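Local coordinates for 6-phospho-beta-d glycosidase (Streptococcus pyogenes, PDB 5FOO), which probably hydrolyses 6-phospho-beta-glucosides as a retaining family 1 glycosidase, and here holds the glucosidase probe 6-phosphocyclophellitol in its pocket, at residues H118-P123 against H163-V168; R28-Y33 against F178-I183; D159-N164 against G220-L225. The protein carries 1 engineered substitution. One frame throughout, in Å; residues are numbered along the deposited sequence.

Interaction 1 of 3, residues H118-P123 against H163-V168; sequences HHFDLP and HNEPMV. With JAZ (6-phosphocyclophellitol), chain G.
The amide of Asn164 lies on one face of the His119 ring, the two planes only 12° apart. Asn164 ND2 is 3.2 Å from His119 NE2, but the angle rules out a hydrogen bond. CG anti to the backbone N (chi1 177°) lays the amide over this ring, ND2 turned to Glu165 OE1 and ligand O17. Asn164 ND2 donates to Glu165 OE1 at 3.0 Å and weakly to O17 of 6-phosphocyclophellitol, and Asn164 OD1 is hydrogen-bonded to Asn297 ND2. His119 NE2 donates to O16 of the same ligand at 3.0 Å.

Asn164, Glu165 and Pro166 form the Asn-Glu-Pro motif that closes the fourth strand of the family 1 (beta/alpha)8 barrel. In relatives its glutamate is the acid/base. Here Glu165 OE1 accepts from ligand O17 at 3.1 Å, while OE2 is held by Asn224 and Tyr299.

The tight part is the backbone and histidine pairing. Asn164 N donates to His118 O at 2.9 Å. The His118 and His163 rings meet rim to rim, joined by an ND1-to-ND1 hydrogen bond of 3.0 Å. A water bridges Phe120 N and Asn164 O. By contrast, Val168 is the contact's one partly exposed residue; its CG1 makes apolar packing with Phe120 CZ at 3.5 Å.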
loop_
_atom_site.group_PDB
_atom_site.type_symbol
_atom_site.label_atom_id
_atom_site.label_comp_id
_atom_site.label_asym_id
_atom_site.label_seq_id
_atom_site.Cartn_x
_atom_site.Cartn_y
_atom_site.Cartn_z
ATOM N N HIS A 118 6.847 5.458 1.919
ATOM C CA HIS A 118 7.336 4.915 0.632
ATOM C C HIS A 118 6.192 4.235 -0.034
ATOM O O HIS A 118 5.645 3.275 0.504
ATOM C CB HIS A 118 8.491 3.960 0.884
ATOM C CG HIS A 118 8.943 3.183 -0.302
ATOM N ND1 HIS A 118 9.245 1.838 -0.252
ATOM C CD2 HIS A 118 9.166 3.558 -1.582
ATOM C CE1 HIS A 118 9.579 1.403 -1.452
ATOM N NE2 HIS A 118 9.527 2.426 -2.277
ATOM N N HIS A 119 5.810 4.728 -1.212
ATOM C CA HIS A 119 4.769 4.077 -2.006
ATOM C C HIS A 119 5.263 4.033 -3.473
ATOM O O HIS A 119 4.914 4.898 -4.307
ATOM C CB HIS A 119 3.426 4.867 -1.853
ATOM C CG HIS A 119 2.231 4.106 -2.288
ATOM N ND1 HIS A 119 1.043 4.113 -1.592
ATOM C CD2 HIS A 119 2.044 3.270 -3.340
ATOM C CE1 HIS A 119 0.169 3.331 -2.194
ATOM N NE2 HIS A 119 0.750 2.811 -3.268
ATOM N N PHE A 120 6.126 3.041 -3.730
ATOM C CA PHE A 120 6.700 2.734 -5.034
ATOM C C PHE A 120 7.492 3.893 -5.629
ATOM O O PHE A 120 7.553 4.035 -6.879
ATOM C CB PHE A 120 5.574 2.363 -6.047
ATOM C CG PHE A 120 4.545 1.360 -5.551
ATOM C CD1 PHE A 120 4.755 0.499 -4.486
ATOM C CD2 PHE A 120 3.336 1.271 -6.227
ATOM C CE1 PHE A 120 3.761 -0.426 -4.077
ATOM C CE2 PHE A 120 2.346 0.366 -5.848
ATOM C CZ PHE A 120 2.566 -0.498 -4.775
ATOM N N ASP A 121 8.086 4.738 -4.768
ATOM C CA ASP A 121 8.659 5.980 -5.222
ATOM C C ASP A 121 10.070 6.274 -4.801
ATOM O O ASP A 121 10.398 7.417 -4.501
ATOM C CB ASP A 121 7.723 7.168 -4.893
ATOM C CG ASP A 121 7.578 7.416 -3.375
ATOM O OD1 ASP A 121 7.762 6.451 -2.587
ATOM O OD2 ASP A 121 7.296 8.580 -2.988
ATOM N N LEU A 122 10.924 5.275 -4.884
ATOM C CA LEU A 122 12.358 5.477 -4.806
ATOM C C LEU A 122 12.799 6.592 -5.766
ATOM O O LEU A 122 12.381 6.633 -6.940
ATOM C CB LEU A 122 13.079 4.153 -5.116
ATOM C CG LEU A 122 14.588 4.210 -5.035
ATOM C CD1 LEU A 122 15.066 3.986 -3.610
ATOM C CD2 LEU A 122 15.229 3.203 -5.980
ATOM N N PRO A 123 13.676 7.490 -5.326
ATOM C CA PRO A 123 14.333 8.414 -6.292
ATOM C C PRO A 123 15.148 7.697 -7.385
ATOM O O PRO A 123 16.038 6.855 -7.091
ATOM C CB PRO A 123 15.300 9.214 -5.433
ATOM C CG PRO A 123 14.846 9.063 -4.045
ATOM C CD PRO A 123 14.212 7.666 -3.968
ATOM N N HIS A 163 6.418 1.390 4.679
ATOM C CA HIS A 163 6.183 1.114 3.273
ATOM C C HIS A 163 4.710 0.801 3.036
ATOM O O HIS A 163 3.994 0.308 3.925
ATOM C CB HIS A 163 6.913 -0.156 2.822
ATOM C CG HIS A 163 8.382 -0.214 3.120
ATOM N ND1 HIS A 163 9.296 0.558 2.467
ATOM C CD2 HIS A 163 9.090 -1.024 3.915
ATOM C CE1 HIS A 163 10.513 0.266 2.871
ATOM N NE2 HIS A 163 10.413 -0.686 3.766
ATOM N N ASN A 164 4.277 1.038 1.800
ATOM C CA ASN A 164 3.137 0.363 1.250
ATOM C C ASN A 164 3.598 -0.831 0.421
ATOM O O ASN A 164 4.345 -0.664 -0.552
ATOM C CB ASN A 164 2.365 1.312 0.348
ATOM C CG ASN A 164 1.192 0.629 -0.317
ATOM O OD1 ASN A 164 0.113 0.506 0.268
ATOM N ND2 ASN A 164 1.401 0.169 -1.537
ATOM N N GLU A 165 3.155 -2.002 0.805
ATOM C CA GLU A 165 3.333 -3.251 0.049
ATOM C C GLU A 165 4.719 -3.443 -0.546
ATOM O O GLU A 165 4.918 -3.408 -1.790
ATOM C CB GLU A 165 2.268 -3.401 -1.030
ATOM C CG GLU A 165 0.848 -3.393 -0.550
ATOM C CD GLU A 165 -0.174 -3.165 -1.723
ATOM O OE1 GLU A 165 -0.175 -2.124 -2.530
ATOM O OE2 GLU A 165 -1.027 -4.045 -1.803
ATOM N N PRO A 166 5.687 -3.644 0.340
ATOM C CA PRO A 166 6.996 -3.848 -0.119
ATOM C C PRO A 166 7.166 -5.050 -1.046
ATOM O O PRO A 166 8.008 -4.963 -1.964
ATOM C CB PRO A 166 7.808 -3.945 1.152
ATOM C CG PRO A 166 6.878 -4.460 2.154
ATOM C CD PRO A 166 5.620 -3.713 1.804
ATOM N N MET A 167 6.352 -6.095 -0.914
ATOM C CA MET A 167 6.474 -7.232 -1.886
ATOM C C MET A 167 6.037 -6.839 -3.302
ATOM O O MET A 167 6.443 -7.450 -4.258
ATOM C CB MET A 167 5.678 -8.479 -1.429
ATOM C CG MET A 167 5.882 -9.739 -2.346
ATOM S SD MET A 167 7.630 -10.136 -2.467
ATOM C CE MET A 167 7.800 -11.129 -1.024
ATOM N N VAL A 168 5.147 -5.855 -3.432
ATOM C CA VAL A 168 4.769 -5.289 -4.722
ATOM C C VAL A 168 5.966 -4.553 -5.380
ATOM O O VAL A 168 6.129 -4.606 -6.575
ATOM C CB VAL A 168 3.515 -4.380 -4.648
ATOM C CG1 VAL A 168 3.227 -3.732 -5.978
ATOM C CG2 VAL A 168 2.286 -5.193 -4.182
HETATM C C2 JAZ G . -3.208 1.274 -6.371
HETATM C C3 JAZ G . -2.571 1.597 -5.003
HETATM C C4 JAZ G . -2.119 0.319 -4.305
HETATM C C5 JAZ G . -3.259 -0.667 -4.095
HETATM C C6 JAZ G . -3.987 -0.921 -5.397
HETATM C C7 JAZ G . -4.406 0.371 -6.098
HETATM C C8 JAZ G . -5.269 0.111 -7.330
HETATM O O9 JAZ G . -4.471 -0.615 -8.260
HETATM P P10 JAZ G . -4.730 -0.420 -9.815
HETATM O O11 JAZ G . -3.694 -1.276 -10.454
HETATM O O12 JAZ G . -4.824 1.005 -10.172
HETATM O O13 JAZ G . -6.080 -0.935 -10.058
HETATM O O14 JAZ G . -3.184 -1.752 -6.245
HETATM O O15 JAZ G . -3.697 2.463 -6.999
HETATM O O16 JAZ G . -1.448 2.403 -5.258
HETATM O O17 JAZ G . -1.507 0.634 -3.065
HETATM O O HOH W 1 6.253 0.989 -1.516
#

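Interaction 2 of 3, residues R28-Y33 against F178-I183; sequences RNLFDY and FHYPAI. With PO4 (phosphate ion), chain M.
Asp32 OD2 is gripped twice: Asn29 N donates to it at 2.8 Å, and Lys25 makes a salt bridge to it. Asp32 N donates in return to Asn29 OD1, from above the carbonyl plane. The two residues form a capping box that fixes the start of helix 30-37. From this first turn Leu30, Phe31 and Tyr33 reach the loop between helices 166-174 and 186-208. Helix and loop are both excursions from the (beta/alpha)8 barrel. Leu30 CD1 rests against Tyr180 O at 3.4 Å, and that oxygen takes a hydrogen bond from the hydroxyl of Ser173. No hydrogen bond joins the two segments, so the contact is one of packing.

Two aromatic pairs and Leu30 make the contact. Phe31 turns its edge to the face of His179 in an offset edge-to-face pair, planes 73° apart, and Phe31 CZ comes 3.5 Å from His179 CD2. Phe31 also meets Trp424 of the ligand pocket. Tyr33 points the CD2-CE2 edge at the face of Tyr180, planes at 77°, with Tyr33 CE2 3.6 Å from Tyr180 CZ. CG of Tyr33 is anti to its backbone N (chi1 178°), which swings the ring toward the loop. Pro181 CB covers the opposite face of the Tyr180 ring.

Beside the contact, Arg28 holds a phosphate ion, probably from the crystallisation liquor, which His27 also binds. Phosphate O4 accepts from Arg28 N at 2.8 Å and from Arg28 NE at 2.9 Å. Arg28 NH2 donates to phosphate O1 at 3.2 Å.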
loop_
_atom_site.group_PDB
_atom_site.type_symbol
_atom_site.label_atom_id
_atom_site.label_comp_id
_atom_site.label_asym_id
_atom_site.label_seq_id
_atom_site.Cartn_x
_atom_site.Cartn_y
_atom_site.Cartn_z
ATOM N N ARG A 28 12.972 13.346 -9.460
ATOM C CA ARG A 28 12.128 12.300 -10.020
ATOM C C ARG A 28 12.156 11.011 -9.223
ATOM O O ARG A 28 13.232 10.527 -8.825
ATOM C CB ARG A 28 12.552 11.974 -11.470
ATOM C CG ARG A 28 12.470 13.213 -12.394
ATOM C CD ARG A 28 13.194 13.011 -13.721
ATOM N NE ARG A 28 14.605 12.777 -13.495
ATOM C CZ ARG A 28 15.498 12.529 -14.438
ATOM N NH1 ARG A 28 15.184 12.477 -15.726
ATOM N NH2 ARG A 28 16.727 12.348 -14.061
ATOM N N ASN A 29 10.966 10.460 -9.005
ATOM C CA ASN A 29 10.870 9.114 -8.559
ATOM C C ASN A 29 10.933 8.127 -9.709
ATOM O O ASN A 29 11.010 8.540 -10.839
ATOM C CB ASN A 29 9.658 8.927 -7.602
ATOM C CG ASN A 29 8.294 9.036 -8.277
ATOM O OD1 ASN A 29 8.031 8.464 -9.316
ATOM N ND2 ASN A 29 7.383 9.680 -7.592
ATOM N N LEU A 30 10.897 6.829 -9.427
ATOM C CA LEU A 30 10.997 5.840 -10.507
ATOM C C LEU A 30 9.910 6.030 -11.503
ATOM O O LEU A 30 10.199 6.015 -12.711
ATOM C CB LEU A 30 10.964 4.415 -10.018
ATOM C CG LEU A 30 12.055 4.050 -9.041
ATOM C CD1 LEU A 30 12.025 2.580 -8.700
ATOM C CD2 LEU A 30 13.439 4.451 -9.543
ATOM N N PHE A 31 8.668 6.214 -11.050
ATOM C CA PHE A 31 7.559 6.376 -12.027
ATOM C C PHE A 31 7.585 7.689 -12.863
ATOM O O PHE A 31 7.252 7.667 -14.046
ATOM C CB PHE A 31 6.199 6.198 -11.374
ATOM C CG PHE A 31 5.689 4.784 -11.425
ATOM C CD1 PHE A 31 5.101 4.287 -12.585
ATOM C CD2 PHE A 31 5.761 3.954 -10.293
ATOM C CE1 PHE A 31 4.620 2.983 -12.619
ATOM C CE2 PHE A 31 5.294 2.656 -10.316
ATOM C CZ PHE A 31 4.723 2.148 -11.483
ATOM N N ASP A 32 8.012 8.800 -12.256
ATOM C CA ASP A 32 8.174 10.035 -12.956
ATOM C C ASP A 32 9.170 9.811 -14.099
ATOM O O ASP A 32 8.949 10.306 -15.217
ATOM C CB ASP A 32 8.756 11.154 -12.091
ATOM C CG ASP A 32 7.973 11.422 -10.818
ATOM O OD1 ASP A 32 6.729 11.399 -10.861
ATOM O OD2 ASP A 32 8.630 11.706 -9.781
ATOM N N TYR A 33 10.272 9.123 -13.796
ATOM C CA TYR A 33 11.316 8.860 -14.776
ATOM C C TYR A 33 10.839 7.995 -15.940
ATOM O O TYR A 33 11.089 8.303 -17.153
ATOM C CB TYR A 33 12.512 8.166 -14.142
ATOM C CG TYR A 33 13.578 7.840 -15.154
ATOM C CD1 TYR A 33 14.374 8.859 -15.681
ATOM C CD2 TYR A 33 13.834 6.513 -15.539
ATOM C CE1 TYR A 33 15.376 8.573 -16.598
ATOM C CE2 TYR A 33 14.842 6.207 -16.445
ATOM C CZ TYR A 33 15.591 7.256 -16.981
ATOM O OH TYR A 33 16.574 7.002 -17.855
ATOM N N PHE A 178 6.388 -4.499 -13.847
ATOM C CA PHE A 178 5.373 -3.428 -13.788
ATOM C C PHE A 178 5.759 -2.193 -12.993
ATOM O O PHE A 178 5.023 -1.214 -12.975
ATOM C CB PHE A 178 3.994 -3.999 -13.396
ATOM C CG PHE A 178 3.918 -4.606 -12.006
ATOM C CD1 PHE A 178 3.648 -3.790 -10.875
ATOM C CD2 PHE A 178 4.050 -5.991 -11.814
ATOM C CE1 PHE A 178 3.526 -4.374 -9.610
ATOM C CE2 PHE A 178 3.903 -6.572 -10.547
ATOM C CZ PHE A 178 3.676 -5.760 -9.448
ATOM N N HIS A 179 6.906 -2.230 -12.361
ATOM C CA HIS A 179 7.616 -1.007 -11.977
ATOM C C HIS A 179 8.959 -0.979 -12.683
ATOM O O HIS A 179 9.594 -2.034 -12.906
ATOM C CB HIS A 179 7.949 -1.010 -10.449
ATOM C CG HIS A 179 6.740 -1.015 -9.576
ATOM N ND1 HIS A 179 6.809 -1.139 -8.199
ATOM C CD2 HIS A 179 5.424 -0.867 -9.877
ATOM C CE1 HIS A 179 5.582 -1.102 -7.693
ATOM N NE2 HIS A 179 4.718 -0.958 -8.682
ATOM N N TYR A 180 9.421 0.224 -12.904
ATOM C CA TYR A 180 10.789 0.472 -13.286
ATOM C C TYR A 180 11.869 0.016 -12.295
ATOM O O TYR A 180 11.628 0.153 -11.090
ATOM C CB TYR A 180 10.991 1.994 -13.551
ATOM C CG TYR A 180 12.330 2.296 -14.239
ATOM C CD1 TYR A 180 13.477 2.488 -13.503
ATOM C CD2 TYR A 180 12.453 2.268 -15.661
ATOM C CE1 TYR A 180 14.717 2.709 -14.139
ATOM C CE2 TYR A 180 13.685 2.506 -16.308
ATOM C CZ TYR A 180 14.800 2.700 -15.537
ATOM O OH TYR A 180 16.004 2.899 -16.125
ATOM N N PRO A 181 12.771 -0.894 -12.742
ATOM C CA PRO A 181 13.579 -0.836 -13.945
ATOM C C PRO A 181 12.973 -1.979 -14.765
ATOM O O PRO A 181 13.439 -2.238 -15.842
ATOM C CB PRO A 181 15.011 -1.170 -13.520
ATOM C CG PRO A 181 14.863 -1.947 -12.266
ATOM C CD PRO A 181 13.596 -1.386 -11.617
ATOM N N ALA A 182 11.926 -2.635 -14.249
ATOM C CA ALA A 182 11.210 -3.703 -14.908
ATOM C C ALA A 182 12.120 -4.796 -15.451
ATOM O O ALA A 182 11.963 -5.185 -16.581
ATOM C CB ALA A 182 10.381 -3.128 -16.043
ATOM N N ILE A 183 13.027 -5.287 -14.645
ATOM C CA ILE A 183 13.937 -6.356 -15.023
ATOM C C ILE A 183 13.493 -7.623 -14.324
ATOM O O ILE A 183 12.627 -7.606 -13.429
ATOM C CB ILE A 183 15.448 -6.048 -14.710
ATOM C CG1 ILE A 183 15.710 -5.918 -13.214
ATOM C CG2 ILE A 183 15.916 -4.794 -15.445
ATOM C CD1 ILE A 183 17.128 -5.531 -12.850
HETATM P P PO4 M . 16.738 13.714 -10.243
HETATM O O1 PO4 M . 17.636 12.766 -11.029
HETATM O O2 PO4 M . 17.049 15.185 -10.388
HETATM O O3 PO4 M . 17.035 13.400 -8.713
HETATM O O4 PO4 M . 15.384 13.568 -10.809
#

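Interaction 3 of 3, residues D159-N164 against G220-L225; sequences DWFVHN and GTILNL. With JAZ (6-phosphocyclophellitol), chain G; EDO (1,2-ethanediol), chain H.
Phe161 bridges Gly220 and Asn164 bridges Ile222 in parallel pairing, with a beta bulge where the register slips by one residue. These are neighbouring strands, the fourth and fifth of the (beta/alpha)8 barrel. The short strands 159-161 and 220-224 run 54° apart in direction. The chain turns a corner at Val162, between the two bridges. Before it, Gly220 N donates to Trp160 O at 2.9 Å; at the corner, Val162 N donates to Gly220 O at 3.0 Å. After it, Ile222 N donates to His163 O at 3.0 Å.

Phe161 and Ile222 lie on the same face of the sheet, and their side chains cross at about a right angle. Phe161 CD1 is 3.8 Å from Ile222 CG1. The edge of the Phe161 ring meets the backbone N of Thr221, and the Tyr293 ring meets this ring with the planes nearly parallel. Val162 CG1 sits over the centre of the His163 ring.

At the strand start, Asp159 OD2 makes a salt bridge to Arg112. O1 of a 1,2-ethanediol, probably from the crystallisation liquor, donates to Asp159 OD1 at 2.6 Å. Toward the ligand, Ile222 CG2 touches Asn164 OD1, which is hydrogen-bonded to Asn297, at 3.7 Å.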
loop_
_atom_site.group_PDB
_atom_site.type_symbol
_atom_site.label_atom_id
_atom_site.label_comp_id
_atom_site.label_asym_id
_atom_site.label_seq_id
_atom_site.Cartn_x
_atom_site.Cartn_y
_atom_site.Cartn_z
ATOM N N ASP A 159 0.893 8.667 13.641
ATOM C CA ASP A 159 0.536 7.416 12.991
ATOM C C ASP A 159 1.342 7.280 11.717
ATOM O O ASP A 159 1.067 7.963 10.732
ATOM C CB ASP A 159 -0.937 7.398 12.658
ATOM C CG ASP A 159 -1.808 7.291 13.902
ATOM O OD1 ASP A 159 -1.975 6.190 14.482
ATOM O OD2 ASP A 159 -2.363 8.359 14.238
ATOM N N TRP A 160 2.326 6.399 11.759
ATOM C CA TRP A 160 3.336 6.330 10.763
ATOM C C TRP A 160 3.412 4.898 10.160
ATOM O O TRP A 160 3.247 3.915 10.874
ATOM C CB TRP A 160 4.678 6.658 11.403
ATOM C CG TRP A 160 4.867 8.042 11.830
ATOM C CD1 TRP A 160 4.719 8.531 13.117
ATOM C CD2 TRP A 160 5.263 9.141 11.029
ATOM N NE1 TRP A 160 5.003 9.881 13.144
ATOM C CE2 TRP A 160 5.369 10.277 11.883
ATOM C CE3 TRP A 160 5.526 9.308 9.672
ATOM C CZ2 TRP A 160 5.731 11.539 11.406
ATOM C CZ3 TRP A 160 5.915 10.573 9.223
ATOM C CH2 TRP A 160 5.977 11.663 10.084
ATOM N N PHE A 161 3.733 4.821 8.878
ATOM C CA PHE A 161 3.921 3.572 8.178
ATOM C C PHE A 161 5.152 3.636 7.293
ATOM O O PHE A 161 5.399 4.626 6.650
ATOM C CB PHE A 161 2.627 3.220 7.433
ATOM C CG PHE A 161 1.512 2.823 8.349
ATOM C CD1 PHE A 161 1.412 1.528 8.822
ATOM C CD2 PHE A 161 0.616 3.765 8.802
ATOM C CE1 PHE A 161 0.433 1.169 9.749
ATOM C CE2 PHE A 161 -0.394 3.413 9.711
ATOM C CZ PHE A 161 -0.479 2.133 10.190
ATOM N N VAL A 162 5.958 2.577 7.283
ATOM C CA VAL A 162 7.250 2.677 6.632
ATOM C C VAL A 162 7.121 2.450 5.093
ATOM O O VAL A 162 7.664 3.227 4.328
ATOM C CB VAL A 162 8.318 1.721 7.225
ATOM C CG1 VAL A 162 9.654 1.921 6.473
ATOM C CG2 VAL A 162 8.585 2.009 8.708
ATOM N N HIS A 163 6.418 1.390 4.679
ATOM C CA HIS A 163 6.183 1.114 3.273
ATOM C C HIS A 163 4.710 0.801 3.036
ATOM O O HIS A 163 3.994 0.308 3.925
ATOM C CB HIS A 163 6.913 -0.156 2.822
ATOM C CG HIS A 163 8.382 -0.214 3.120
ATOM N ND1 HIS A 163 9.296 0.558 2.467
ATOM C CD2 HIS A 163 9.090 -1.024 3.915
ATOM C CE1 HIS A 163 10.513 0.266 2.871
ATOM N NE2 HIS A 163 10.413 -0.686 3.766
ATOM N N ASN A 164 4.277 1.038 1.800
ATOM C CA ASN A 164 3.137 0.363 1.250
ATOM C C ASN A 164 3.598 -0.831 0.421
ATOM O O ASN A 164 4.345 -0.664 -0.552
ATOM C CB ASN A 164 2.365 1.312 0.348
ATOM C CG ASN A 164 1.192 0.629 -0.317
ATOM O OD1 ASN A 164 0.113 0.506 0.268
ATOM N ND2 ASN A 164 1.401 0.169 -1.537
ATOM N N GLY A 220 4.208 1.382 12.002
ATOM C CA GLY A 220 3.992 0.079 11.451
ATOM C C GLY A 220 4.394 0.038 10.015
ATOM O O GLY A 220 5.256 0.809 9.573
ATOM N N THR A 221 3.824 -0.933 9.304
ATOM C CA THR A 221 4.033 -1.052 7.860
ATOM C C THR A 221 2.721 -1.505 7.252
ATOM O O THR A 221 1.818 -1.872 7.984
ATOM C CB THR A 221 5.250 -1.949 7.534
ATOM O OG1 THR A 221 5.595 -1.782 6.154
ATOM C CG2 THR A 221 4.941 -3.447 7.838
ATOM N N ILE A 222 2.580 -1.398 5.926
ATOM C CA ILE A 222 1.358 -1.777 5.230
ATOM C C ILE A 222 1.669 -2.970 4.351
ATOM O O ILE A 222 2.468 -2.883 3.407
ATOM C CB ILE A 222 0.781 -0.603 4.418
ATOM C CG1 ILE A 222 0.418 0.590 5.321
ATOM C CG2 ILE A 222 -0.448 -1.024 3.631
ATOM C CD1 ILE A 222 0.345 1.897 4.564
ATOM N N LEU A 223 1.021 -4.072 4.645
ATOM C CA LEU A 223 1.331 -5.352 4.049
ATOM C C LEU A 223 0.085 -5.967 3.428
ATOM O O LEU A 223 -0.959 -5.363 3.493
ATOM C CB LEU A 223 1.958 -6.296 5.062
ATOM C CG LEU A 223 3.223 -5.838 5.743
ATOM C CD1 LEU A 223 3.720 -6.913 6.675
ATOM C CD2 LEU A 223 4.325 -5.456 4.772
ATOM N N ASN A 224 0.245 -7.105 2.727
ATOM C CA ASN A 224 -0.868 -7.958 2.213
ATOM C C ASN A 224 -0.929 -9.234 3.030
ATOM O O ASN A 224 0.102 -9.908 3.314
ATOM C CB ASN A 224 -0.644 -8.332 0.764
ATOM C CG ASN A 224 -1.259 -7.318 -0.226
ATOM O OD1 ASN A 224 -2.451 -7.438 -0.607
ATOM N ND2 ASN A 224 -0.429 -6.348 -0.706
ATOM N N LEU A 225 -2.121 -9.587 3.457
ATOM C CA LEU A 225 -2.288 -10.893 4.046
ATOM C C LEU A 225 -3.328 -11.684 3.209
ATOM O O LEU A 225 -3.937 -12.624 3.701
ATOM C CB LEU A 225 -2.661 -10.730 5.520
ATOM C CG LEU A 225 -2.324 -11.723 6.631
ATOM C CD1 LEU A 225 -0.914 -12.277 6.640
ATOM C CD2 LEU A 225 -2.586 -11.017 7.942
HETATM C C2 JAZ G . -3.208 1.274 -6.371
HETATM C C3 JAZ G . -2.571 1.597 -5.003
HETATM C C4 JAZ G . -2.119 0.319 -4.305
HETATM C C5 JAZ G . -3.259 -0.667 -4.095
HETATM C C6 JAZ G . -3.987 -0.921 -5.397
HETATM C C7 JAZ G . -4.406 0.371 -6.098
HETATM C C8 JAZ G . -5.269 0.111 -7.330
HETATM O O9 JAZ G . -4.471 -0.615 -8.260
HETATM P P10 JAZ G . -4.730 -0.420 -9.815
HETATM O O11 JAZ G . -3.694 -1.276 -10.454
HETATM O O12 JAZ G . -4.824 1.005 -10.172
HETATM O O13 JAZ G . -6.080 -0.935 -10.058
HETATM O O14 JAZ G . -3.184 -1.752 -6.245
HETATM O O15 JAZ G . -3.697 2.463 -6.999
HETATM O O16 JAZ G . -1.448 2.403 -5.258
HETATM O O17 JAZ G . -1.507 0.634 -3.065
HETATM C C1 EDO H . -2.481 7.231 17.526
HETATM O O1 EDO H . -2.726 5.967 16.911
HETATM C C2 EDO H . -1.453 7.123 18.603
HETATM O O2 EDO H . -0.825 5.885 18.389
#

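In the fold
Interactions 1 and 3 share His163 and Asn164 on strand 163-164, and their centres are about 10 Å apart. Each lies about 7 Å from the centre of the chain. Interaction 3 joins barrel strands four and five. Interaction 1 joins the end of strand four to the loop after strand three. Interactions 1 and 3 both touch the ligand. Interaction 2 lies further out, its centre about 17 Å from the chain centre. It meets interaction 1 where Phe120 packs on His179. Interactions 2 and 3 do not touch. Along the chain the segments run 28-33, 118-123, 159-168, 178-183 and 220-225. Interaction 1 touches both others, so it lies between the outer loops and the barrel strands at the pocket.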